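Local coordinates for glycoside hydrolase family 15, cellulose signaling associated protein envoy (Hypocrea jecorina, PDB 4WUJ) that binds flavin mononucleotide in a LOV domain and serves as a blue-light photoreceptor linking light and oxidative-stress signalling, at residues C[115-128]-C[134-146]. Residues are numbered along the deposited sequence; the frame is centred on the assembly and turned at random.
Sequences KKNGTPFTNVVTIL and PSGHHFAVGLQAE. With FMN (flavin mononucleotide), chain I.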
ATOM      1  N   LYS C 115      -1.306   5.804  20.379  1.00 42.97           N
ATOM      2  CA  LYS C 115      -2.286   4.885  19.800  1.00 41.93           C
ATOM      3  C   LYS C 115      -3.592   5.197  20.477  1.00 38.61           C
ATOM      4  O   LYS C 115      -3.625   5.952  21.432  1.00 41.33           O
ATOM      5  CB  LYS C 115      -1.883   3.417  20.013  1.00 36.64           C
ATOM      6  CG  LYS C 115      -0.692   2.997  19.159  1.00 37.45           C
ATOM      7  CD  LYS C 115      -0.070   1.685  19.625  1.00 44.80           C
ATOM      8  CE  LYS C 115       0.761   1.026  18.537  1.00 43.39           C
ATOM      9  NZ  LYS C 115       2.196   0.871  18.861  1.00 42.76           N
ATOM     10  N   LYS C 116      -4.677   4.644  19.973  1.00 38.87           N
ATOM     11  CA  LYS C 116      -5.968   4.940  20.534  1.00 46.25           C
ATOM     12  C   LYS C 116      -6.106   4.421  21.970  1.00 57.18           C
ATOM     13  O   LYS C 116      -7.002   4.859  22.703  1.00 53.30           O
ATOM     14  CB  LYS C 116      -7.045   4.305  19.697  1.00 43.51           C
ATOM     15  CG  LYS C 116      -8.408   4.452  20.330  1.00 49.11           C
ATOM     16  CD  LYS C 116      -9.416   3.630  19.573  1.00 56.46           C
ATOM     17  CE  LYS C 116     -10.808   3.795  20.144  1.00 49.05           C
ATOM     18  NZ  LYS C 116     -11.725   3.115  19.246  1.00 53.24           N
ATOM     19  N   ASN C 117      -5.255   3.463  22.354  1.00 49.41           N
ATOM     20  CA  ASN C 117      -5.266   2.935  23.720  1.00 52.03           C
ATOM     21  C   ASN C 117      -4.301   3.677  24.676  1.00 51.81           C
ATOM     22  O   ASN C 117      -4.102   3.249  25.807  1.00 59.19           O
ATOM     23  CB  ASN C 117      -4.963   1.434  23.721  1.00 42.84           C
ATOM     24  CG  ASN C 117      -3.504   1.116  23.313  1.00 60.07           C
ATOM     25  OD1 ASN C 117      -2.691   2.019  23.083  1.00 52.42           O
ATOM     26  ND2 ASN C 117      -3.175  -0.184  23.229  1.00 61.38           N
ATOM     27  N   GLY C 118      -3.702   4.777  24.226  1.00 43.54           N
ATOM     28  CA  GLY C 118      -2.885   5.608  25.101  1.00 49.02           C
ATOM     29  C   GLY C 118      -1.411   5.262  25.189  1.00 46.60           C
ATOM     30  O   GLY C 118      -0.662   5.867  25.946  1.00 56.56           O
ATOM     31  N   THR C 119      -0.972   4.299  24.408  1.00 37.14           N
ATOM     32  CA  THR C 119       0.433   3.898  24.429  1.00 51.33           C
ATOM     33  C   THR C 119       1.289   4.829  23.576  1.00 48.72           C
ATOM     34  O   THR C 119       0.981   5.076  22.418  1.00 53.51           O
ATOM     35  CB  THR C 119       0.603   2.456  23.914  1.00 54.35           C
ATOM     36  OG1 THR C 119       0.128   1.544  24.908  1.00 63.89           O
ATOM     37  CG2 THR C 119       2.069   2.151  23.589  1.00 57.88           C
ATOM     38  N   PRO C 120       2.366   5.365  24.144  1.00 47.91           N
ATOM     39  CA  PRO C 120       3.190   6.215  23.289  1.00 47.07           C
ATOM     40  C   PRO C 120       4.035   5.402  22.309  1.00 44.92           C
ATOM     41  O   PRO C 120       4.424   4.268  22.613  1.00 41.45           O
ATOM     42  CB  PRO C 120       4.105   6.925  24.291  1.00 51.97           C
ATOM     43  CG  PRO C 120       4.263   5.912  25.430  1.00 57.78           C
ATOM     44  CD  PRO C 120       2.890   5.265  25.521  1.00 56.03           C
ATOM     45  N   PHE C 121       4.333   5.975  21.151  1.00 32.85           N
ATOM     46  CA  PHE C 121       5.335   5.378  20.307  1.00 35.09           C
ATOM     47  C   PHE C 121       6.079   6.417  19.550  1.00 34.24           C
ATOM     48  O   PHE C 121       5.541   7.443  19.132  1.00 31.31           O
ATOM     49  CB  PHE C 121       4.731   4.370  19.317  1.00 39.69           C
ATOM     50  CG  PHE C 121       3.740   4.971  18.335  1.00 36.43           C
ATOM     51  CD1 PHE C 121       2.432   5.209  18.710  1.00 37.69           C
ATOM     52  CD2 PHE C 121       4.114   5.250  17.025  1.00 33.38           C
ATOM     53  CE1 PHE C 121       1.519   5.745  17.826  1.00 32.78           C
ATOM     54  CE2 PHE C 121       3.185   5.770  16.126  1.00 38.95           C
ATOM     55  CZ  PHE C 121       1.893   6.034  16.541  1.00 31.63           C
ATOM     56  N   THR C 122       7.345   6.128  19.357  1.00 36.81           N
ATOM     57  CA  THR C 122       8.180   7.003  18.581  1.00 39.65           C
ATOM     58  C   THR C 122       7.873   6.832  17.081  1.00 39.51           C
ATOM     59  O   THR C 122       8.460   6.004  16.392  1.00 34.42           O
ATOM     60  CB  THR C 122       9.625   6.768  18.951  1.00 35.93           C
ATOM     61  OG1 THR C 122       9.762   7.054  20.351  1.00 52.70           O
ATOM     62  CG2 THR C 122      10.566   7.648  18.121  1.00 41.57           C
ATOM     63  N   ASN C 123       6.939   7.653  16.597  1.00 32.56           N
ATOM     64  CA  ASN C 123       6.472   7.558  15.238  1.00 29.22           C
ATOM     65  C   ASN C 123       7.475   8.231  14.325  1.00 34.73           C
ATOM     66  O   ASN C 123       7.812   9.412  14.537  1.00 40.00           O
ATOM     67  CB  ASN C 123       5.092   8.237  15.163  1.00 29.73           C
ATOM     68  CG  ASN C 123       4.444   8.103  13.805  1.00 29.34           C
ATOM     69  OD1 ASN C 123       5.063   7.605  12.862  1.00 26.98           O
ATOM     70  ND2 ASN C 123       3.188   8.567  13.694  1.00 29.87           N
ATOM     71  N   VAL C 124       7.996   7.520  13.327  1.00 26.57           N
ATOM     72  CA  VAL C 124       8.817   8.219  12.329  1.00 28.29           C
ATOM     73  C   VAL C 124       7.935   8.661  11.142  1.00 32.00           C
ATOM     74  O   VAL C 124       7.601   7.878  10.212  1.00 24.10           O
ATOM     75  CB  VAL C 124      10.041   7.426  11.871  1.00 22.34           C
ATOM     76  CG1 VAL C 124      10.899   8.249  10.931  1.00 29.64           C
ATOM     77  CG2 VAL C 124      10.856   6.939  13.083  1.00 36.71           C
ATOM     78  N   VAL C 125       7.577   9.943  11.202  1.00 31.62           N
ATOM     79  CA  VAL C 125       6.628  10.544  10.279  1.00 25.82           C
ATOM     80  C   VAL C 125       7.361  11.262   9.206  1.00 27.47           C
ATOM     81  O   VAL C 125       8.254  12.078   9.470  1.00 32.72           O
ATOM     82  CB  VAL C 125       5.730  11.576  10.992  1.00 28.68           C
ATOM     83  CG1 VAL C 125       4.767  12.176  10.019  1.00 26.82           C
ATOM     84  CG2 VAL C 125       4.968  10.934  12.165  1.00 28.67           C
ATOM     85  N   THR C 126       6.977  10.987   7.983  1.00 20.12           N
ATOM     86  CA  THR C 126       7.494  11.718   6.825  1.00 27.10           C
ATOM     87  C   THR C 126       6.320  12.335   6.087  1.00 31.30           C
ATOM     88  O   THR C 126       5.357  11.636   5.785  1.00 29.49           O
ATOM     89  CB  THR C 126       8.150  10.773   5.794  1.00 34.69           C
ATOM     90  OG1 THR C 126       9.182  10.022   6.416  1.00 30.86           O
ATOM     91  CG2 THR C 126       8.711  11.561   4.618  1.00 34.63           C
ATOM     92  N   ILE C 127       6.424  13.606   5.724  1.00 25.12           N
ATOM     93  CA  ILE C 127       5.359  14.266   5.023  1.00 20.86           C
ATOM     94  C   ILE C 127       5.879  14.771   3.715  1.00 27.70           C
ATOM     95  O   ILE C 127       6.890  15.472   3.655  1.00 32.91           O
ATOM     96  CB  ILE C 127       4.762  15.402   5.906  1.00 29.95           C
ATOM     97  CG1 ILE C 127       4.341  14.792   7.241  1.00 26.07           C
ATOM     98  CG2 ILE C 127       3.593  16.070   5.193  1.00 30.07           C
ATOM     99  CD1 ILE C 127       3.936  15.725   8.318  1.00 26.65           C
ATOM    100  N   LEU C 128       5.201  14.393   2.650  1.00 27.49           N
ATOM    101  CA  LEU C 128       5.568  14.822   1.321  1.00 39.97           C
ATOM    102  C   LEU C 128       4.436  15.607   0.645  1.00 39.97           C
ATOM    103  O   LEU C 128       3.270  15.297   0.819  1.00 37.21           O
ATOM    104  CB  LEU C 128       5.950  13.593   0.487  1.00 31.11           C
ATOM    105  CG  LEU C 128       7.051  12.748   1.149  1.00 33.86           C
ATOM    106  CD1 LEU C 128       6.511  11.585   1.964  1.00 39.28           C
ATOM    107  CD2 LEU C 128       7.981  12.243   0.104  1.00 41.88           C
ATOM    108  N   PRO C 134      -6.283  17.328 -10.550  1.00 73.47           N
ATOM    109  CA  PRO C 134      -7.304  17.879 -11.455  1.00 69.15           C
ATOM    110  C   PRO C 134      -8.299  18.772 -10.699  1.00 74.34           C
ATOM    111  O   PRO C 134      -9.039  19.564 -11.307  1.00 74.83           O
ATOM    112  CB  PRO C 134      -8.002  16.624 -12.007  1.00 74.39           C
ATOM    113  CG  PRO C 134      -6.966  15.537 -11.936  1.00 70.97           C
ATOM    114  CD  PRO C 134      -6.040  15.888 -10.783  1.00 73.60           C
ATOM    115  N   SER C 135      -8.302  18.625  -9.373  1.00 74.36           N
ATOM    116  CA  SER C 135      -9.095  19.455  -8.463  1.00 65.93           C
ATOM    117  C   SER C 135      -8.596  20.906  -8.302  1.00 71.49           C
ATOM    118  O   SER C 135      -9.404  21.843  -8.139  1.00 71.34           O
ATOM    119  CB  SER C 135      -9.146  18.764  -7.088  1.00 71.50           C
ATOM    120  OG  SER C 135      -7.907  18.118  -6.768  1.00 67.61           O
ATOM    121  N   GLY C 136      -7.277  21.095  -8.346  1.00 66.73           N
ATOM    122  CA  GLY C 136      -6.685  22.387  -8.023  1.00 70.22           C
ATOM    123  C   GLY C 136      -6.267  22.384  -6.562  1.00 70.73           C
ATOM    124  O   GLY C 136      -5.743  23.374  -6.026  1.00 61.08           O
ATOM    125  N   HIS C 137      -6.504  21.232  -5.934  1.00 65.92           N
ATOM    126  CA  HIS C 137      -6.234  21.003  -4.529  1.00 55.44           C
ATOM    127  C   HIS C 137      -4.852  20.402  -4.341  1.00 49.66           C
ATOM    128  O   HIS C 137      -4.454  19.498  -5.071  1.00 50.47           O
ATOM    129  CB  HIS C 137      -7.268  20.027  -3.967  1.00 51.79           C
ATOM    130  CG  HIS C 137      -8.616  20.629  -3.758  1.00 52.91           C
ATOM    131  ND1 HIS C 137      -9.548  20.076  -2.907  1.00 48.76           N
ATOM    132  CD2 HIS C 137      -9.192  21.736  -4.283  1.00 63.32           C
ATOM    133  CE1 HIS C 137     -10.641  20.817  -2.917  1.00 54.75           C
ATOM    134  NE2 HIS C 137     -10.452  21.835  -3.738  1.00 54.23           N
ATOM    135  N   HIS C 138      -4.136  20.911  -3.348  1.00 49.70           N
ATOM    136  CA  HIS C 138      -2.843  20.378  -2.940  1.00 43.91           C
ATOM    137  C   HIS C 138      -3.035  19.337  -1.844  1.00 39.84           C
ATOM    138  O   HIS C 138      -3.833  19.522  -0.938  1.00 36.78           O
ATOM    139  CB  HIS C 138      -1.982  21.510  -2.400  1.00 48.14           C
ATOM    140  CG  HIS C 138      -1.291  22.311  -3.461  1.00 61.88           C
ATOM    141  ND1 HIS C 138       0.042  22.133  -3.768  1.00 71.69           N
ATOM    142  CD2 HIS C 138      -1.740  23.289  -4.287  1.00 65.06           C
ATOM    143  CE1 HIS C 138       0.385  22.961  -4.738  1.00 70.46           C
ATOM    144  NE2 HIS C 138      -0.678  23.676  -5.070  1.00 70.92           N
ATOM    145  N   PHE C 139      -2.302  18.238  -1.927  1.00 41.51           N
ATOM    146  CA  PHE C 139      -2.375  17.185  -0.915  1.00 38.97           C
ATOM    147  C   PHE C 139      -1.014  16.961  -0.258  1.00 31.83           C
ATOM    148  O   PHE C 139       0.026  17.381  -0.751  1.00 31.04           O
ATOM    149  CB  PHE C 139      -2.888  15.865  -1.523  1.00 31.74           C
ATOM    150  CG  PHE C 139      -4.319  15.927  -1.970  1.00 34.18           C
ATOM    151  CD1 PHE C 139      -4.671  16.634  -3.112  1.00 44.34           C
ATOM    152  CD2 PHE C 139      -5.317  15.273  -1.254  1.00 31.21           C
ATOM    153  CE1 PHE C 139      -6.001  16.690  -3.524  1.00 44.82           C
ATOM    154  CE2 PHE C 139      -6.642  15.337  -1.648  1.00 33.09           C
ATOM    155  CZ  PHE C 139      -6.986  16.036  -2.789  1.00 39.11           C
ATOM    156  N   ALA C 140      -1.054  16.280   0.869  1.00 29.72           N
ATOM    157  CA  ALA C 140       0.129  15.905   1.579  1.00 27.63           C
ATOM    158  C   ALA C 140      -0.049  14.442   1.885  1.00 22.70           C
ATOM    159  O   ALA C 140      -1.149  14.004   2.254  1.00 23.42           O
ATOM    160  CB  ALA C 140       0.272  16.711   2.871  1.00 27.61           C
ATOM    161  N   VAL C 141       1.028  13.694   1.688  1.00 23.99           N
ATOM    162  CA  VAL C 141       1.087  12.284   2.025  1.00 29.07           C
ATOM    163  C   VAL C 141       1.968  12.150   3.217  1.00 24.48           C
ATOM    164  O   VAL C 141       3.109  12.599   3.189  1.00 25.38           O
ATOM    165  CB  VAL C 141       1.774  11.449   0.921  1.00 26.85           C
ATOM    166  CG1 VAL C 141       1.830   9.978   1.361  1.00 24.60           C
ATOM    167  CG2 VAL C 141       1.076  11.640  -0.379  1.00 34.43           C
ATOM    168  N   GLY C 142       1.443  11.527   4.249  1.00 20.82           N
ATOM    169  CA  GLY C 142       2.217  11.161   5.401  1.00 22.96           C
ATOM    170  C   GLY C 142       2.414   9.654   5.518  1.00 27.48           C
ATOM    171  O   GLY C 142       1.498   8.858   5.252  1.00 23.15           O
ATOM    172  N   LEU C 143       3.642   9.281   5.891  1.00 22.83           N
ATOM    173  CA  LEU C 143       4.007   7.911   6.168  1.00 26.53           C
ATOM    174  C   LEU C 143       4.379   7.860   7.621  1.00 25.81           C
ATOM    175  O   LEU C 143       5.243   8.634   8.058  1.00 28.78           O
ATOM    176  CB  LEU C 143       5.201   7.483   5.320  1.00 27.52           C
ATOM    177  CG  LEU C 143       5.008   7.513   3.812  1.00 26.96           C
ATOM    178  CD1 LEU C 143       6.250   6.912   3.086  1.00 34.18           C
ATOM    179  CD2 LEU C 143       3.762   6.735   3.447  1.00 26.85           C
ATOM    180  N   GLN C 144       3.682   7.019   8.376  1.00 22.52           N
ATOM    181  CA  GLN C 144       3.986   6.755   9.778  1.00 24.85           C
ATOM    182  C   GLN C 144       4.616   5.335   9.940  1.00 37.92           C
ATOM    183  O   GLN C 144       4.406   4.435   9.091  1.00 28.79           O
ATOM    184  CB  GLN C 144       2.725   6.766  10.629  1.00 22.20           C
ATOM    185  CG  GLN C 144       1.912   8.059  10.628  1.00 31.81           C
ATOM    186  CD  GLN C 144       1.011   8.272   9.427  1.00 30.12           C
ATOM    187  OE1 GLN C 144       0.662   7.333   8.657  1.00 22.31           O
ATOM    188  NE2 GLN C 144       0.620   9.539   9.251  1.00 24.16           N
ATOM    189  N   ALA C 145       5.319   5.144  11.058  1.00 29.26           N
ATOM    190  CA  ALA C 145       5.793   3.824  11.516  1.00 32.71           C
ATOM    191  C   ALA C 145       6.383   3.937  12.927  1.00 29.75           C
ATOM    192  O   ALA C 145       7.061   4.901  13.226  1.00 33.58           O
ATOM    193  CB  ALA C 145       6.840   3.295  10.588  1.00 35.37           C
ATOM    194  N   GLU C 146       6.086   2.977  13.789  1.00 26.12           N
ATOM    195  CA  GLU C 146       6.645   2.919  15.120  1.00 41.18           C
ATOM    196  C   GLU C 146       8.197   3.062  15.129  1.00 44.61           C
ATOM    197  O   GLU C 146       8.929   2.243  14.556  1.00 43.81           O
ATOM    198  CB  GLU C 146       6.223   1.606  15.757  1.00 37.50           C
ATOM    199  CG  GLU C 146       6.222   1.609  17.270  1.00 45.61           C
ATOM    200  CD  GLU C 146       5.063   0.791  17.868  1.00 47.58           C
ATOM    201  OE1 GLU C 146       4.244   0.222  17.099  1.00 50.63           O
ATOM    202  OE2 GLU C 146       4.951   0.732  19.112  1.00 47.30           O
TER
HETATM  203  N1  FMN I5201       1.464  14.576  13.283  1.00 29.08           N
HETATM  204  C2  FMN I5201       1.750  13.537  14.143  1.00 32.35           C
HETATM  205  O2  FMN I5201       1.999  13.759  15.326  1.00 31.55           O
HETATM  206  N3  FMN I5201       1.740  12.225  13.676  1.00 28.33           N
HETATM  207  C4  FMN I5201       1.467  11.933  12.362  1.00 31.35           C
HETATM  208  O4  FMN I5201       1.452  10.760  12.000  1.00 24.07           O
HETATM  209  C4A FMN I5201       1.174  12.980  11.477  1.00 37.12           C
HETATM  210  N5  FMN I5201       0.874  12.720  10.146  1.00 27.20           N
HETATM  211  C5A FMN I5201       0.607  13.748   9.287  1.00 26.15           C
HETATM  212  C6  FMN I5201       0.332  13.441   7.968  1.00 23.73           C
HETATM  213  C7  FMN I5201       0.025  14.449   7.069  1.00 28.87           C
HETATM  214  C7M FMN I5201      -0.253  14.066   5.649  1.00 22.78           C
HETATM  215  C8  FMN I5201       0.007  15.793   7.510  1.00 27.27           C
HETATM  216  C8M FMN I5201      -0.323  16.897   6.537  1.00 20.67           C
HETATM  217  C9  FMN I5201       0.305  16.092   8.846  1.00 25.62           C
HETATM  218  C9A FMN I5201       0.602  15.073   9.743  1.00 27.19           C
HETATM  219  N10 FMN I5201       0.889  15.340  11.087  1.00 31.76           N
HETATM  220  C10 FMN I5201       1.174  14.299  11.949  1.00 30.28           C
HETATM  221  C1' FMN I5201       0.974  16.731  11.677  1.00 24.59           C
HETATM  222  C2' FMN I5201      -0.294  17.418  12.127  1.00 27.07           C
HETATM  223  O2' FMN I5201      -1.356  17.001  11.301  1.00 23.79           O
HETATM  224  C3' FMN I5201      -0.042  18.954  12.116  1.00 26.52           C
HETATM  225  O3' FMN I5201       0.364  19.389  10.822  1.00 24.30           O
HETATM  226  C4' FMN I5201       1.050  19.336  13.143  1.00 29.40           C
HETATM  227  O4' FMN I5201       0.560  19.051  14.435  1.00 25.65           O
HETATM  228  C5' FMN I5201       1.517  20.799  13.031  1.00 27.39           C
HETATM  229  O5' FMN I5201       0.400  21.669  12.998  1.00 24.84           O
HETATM  230  P   FMN I5201      -0.247  22.230  14.344  1.00 30.39           P
HETATM  231  O1P FMN I5201      -1.469  23.018  13.900  1.00 33.69           O
HETATM  232  O2P FMN I5201      -0.687  21.197  15.324  1.00 27.14           O
HETATM  233  O3P FMN I5201       0.733  23.137  15.013  1.00 32.34           O
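Gln-144 and Asn-123 meet beside the flavin, their amide planes 55° apart, with Asn-123 ND2 3.4 Å from Gln-144 CG. From Gln-144, NE2 donates to FMN O4 at 3.1 Å and, weakly, to N5; a bend at chi2 (80°) brings the amide to these two atoms. Asn-123 OD1 turns instead to the backbone and accepts from Ala-145 N at 3.1 Å, the donor tilted 33° from the carbonyl plane. Val-125 CG2 lies 3.5 Å from FMN O4, and Ile-127 CD1 reaches the isoalloxazine at C9A, 3.7 Å away. Ala-140 CB packs on FMN C8M, and Gly-142 lets the flavin lie close to the strand: a CB there would clash with FMN C6. Behind these side chains, strands 120-128 and 139-144 form an antiparallel hairpin of the PAS fold, with paired backbone bonds between Thr-126 and Leu-143 and between Leu-128 and Val-141. Beyond Ala-145, Lys-115 NZ forms a salt bridge 2.8 Å from both Glu-146 OE1 and OE2, above the carboxylate plane at OE1. In the second shell, Asn-113 OD1 takes a bond from Asn-123 ND2, and Ser-39 OG bonds Gln-144 OE1. With an alanine here in place of Asn-123, Ala-145 N would probably lose its side-chain acceptor and Asn-113 OD1 a donor. With its amide shared between flavin and protein, Gln-144 could plausibly relay changes at N5 into the strand, as in other LOV domains.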